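Local coordinates for protein cDNA FLJ56608, highly similar to Homo sapiens chloride channel, calcium activated, family member 1 (CLCA1), mRNA (Homo sapiens, PDB 6PYO) that may help mediate calcium-activated chloride conductance, probably by engaging a chloride channel through its metal-binding VWA domain, and may influence mucus production by goblet cells, at residues A[13-18]-A[80-85]. Residues are numbered along the deposited sequence; the frame is centred on the assembly and turned at random.
Sequences LDKSGS and AASGGT. With CA (calcium ion), chain C.
Ser16 OG is gripped from two sides: it binds the calcium ion at 2.3 Å and donates a hydrogen bond to the syn lone pair of Asp14 OD1 at 2.6 Å. Thr85 OG1, from the facing loop, reaches the same ion; it lies 3.1 Å from Ser16 OG because both hydroxyls share the metal. Ser18 OG, also hydrogen-bonded to Asp114, and two waters are the other ligands here. Asp14 is a second-shell residue: its OD1 also accepts from Ser16 N, which makes an Asx turn, so one carboxylate oxygen holds both backbone and hydroxyl, while its OD2 is hydrogen-bonded to Thr113 OG1. Asp-Lys-Ser-Gly-Ser, leaving the end of strand 8-14, fits the DxSxS sequence of the metal ion-dependent adhesion site (MIDAS) of VWA domains, and Thr85, in the loop between helices 67-74 and 87-99, supplies its threonine. Backbone bonds tie the two loops beside the metal, Ser82 N to Lys15 O at 2.9 Å and Gly17 N to Gly83 O at 2.9 Å. The Lys15 chain, with CG between its backbone N and carbonyl carbon (chi1 58°), bends further beyond. Its NZ meets Ser82 O at 2.7 Å and forms a salt bridge with Asp52. With an alanine here, Ser82 O would probably lose this donor and Asp52 its charged mate. Ala81 CB packs against Ser16 O, and Ala81 also touches Leu25 of helix 24-39.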
# COMPACT_ATOMS: atom_id res chain seq x y z
N LEU A 13 0.25 0.77 4.10
CA LEU A 13 1.37 1.36 4.81
C LEU A 13 1.56 0.63 6.13
O LEU A 13 0.67 0.65 6.98
CB LEU A 13 1.13 2.85 5.04
CG LEU A 13 0.84 3.65 3.77
CD1 LEU A 13 0.54 5.07 4.14
CD2 LEU A 13 2.00 3.57 2.81
N ASP A 14 2.75 0.07 6.32
CA ASP A 14 3.11 -0.65 7.54
C ASP A 14 3.44 0.34 8.64
O ASP A 14 4.42 1.09 8.53
CB ASP A 14 4.29 -1.55 7.19
CG ASP A 14 4.66 -2.52 8.30
OD1 ASP A 14 4.32 -2.25 9.48
OD2 ASP A 14 5.31 -3.53 7.95
N LYS A 15 2.60 0.40 9.69
CA LYS A 15 2.89 1.21 10.86
C LYS A 15 3.17 0.35 12.10
O LYS A 15 3.00 0.82 13.23
CB LYS A 15 1.75 2.20 11.15
CG LYS A 15 0.38 1.53 11.36
CD LYS A 15 -0.47 2.16 12.44
CE LYS A 15 0.23 2.28 13.78
NZ LYS A 15 0.06 1.07 14.63
N SER A 16 3.60 -0.90 11.90
CA SER A 16 3.81 -1.84 13.00
C SER A 16 5.04 -1.45 13.81
O SER A 16 5.83 -0.59 13.42
CB SER A 16 3.95 -3.26 12.46
OG SER A 16 5.11 -3.43 11.64
N GLY A 17 5.23 -2.12 14.96
CA GLY A 17 6.29 -1.73 15.87
C GLY A 17 7.68 -1.84 15.28
O GLY A 17 8.56 -1.02 15.58
N SER A 18 7.92 -2.86 14.44
CA SER A 18 9.23 -2.99 13.80
C SER A 18 9.59 -1.75 13.01
O SER A 18 10.77 -1.45 12.83
CB SER A 18 9.30 -4.20 12.87
OG SER A 18 8.25 -4.23 11.91
N ALA A 80 3.28 7.33 13.76
CA ALA A 80 3.96 6.53 14.77
C ALA A 80 3.83 5.04 14.46
O ALA A 80 2.89 4.60 13.80
CB ALA A 80 3.42 6.83 16.17
N ALA A 81 4.77 4.28 15.00
CA ALA A 81 4.88 2.86 14.75
C ALA A 81 4.62 2.11 16.05
O ALA A 81 5.20 2.43 17.09
CB ALA A 81 6.29 2.53 14.21
N SER A 82 3.71 1.14 15.98
CA SER A 82 3.37 0.33 17.14
C SER A 82 2.46 -0.79 16.68
O SER A 82 1.79 -0.69 15.65
CB SER A 82 2.68 1.17 18.22
OG SER A 82 1.30 1.25 17.96
N GLY A 83 2.43 -1.86 17.46
CA GLY A 83 1.52 -2.96 17.22
C GLY A 83 2.18 -4.05 16.41
O GLY A 83 3.36 -4.00 16.08
N GLY A 84 1.39 -5.08 16.13
CA GLY A 84 1.89 -6.22 15.41
C GLY A 84 1.79 -6.00 13.91
O GLY A 84 1.43 -4.93 13.42
N THR A 85 2.08 -7.07 13.19
CA THR A 85 2.27 -7.02 11.76
C THR A 85 1.33 -8.00 11.08
O THR A 85 1.34 -9.19 11.40
CB THR A 85 3.70 -7.36 11.38
OG1 THR A 85 4.60 -6.45 12.03
CG2 THR A 85 3.87 -7.22 9.85
CA CA C . 6.44 -5.35 11.79
O HOH W 1 7.57 -7.45 12.07
O HOH W 2 6.54 -5.17 9.43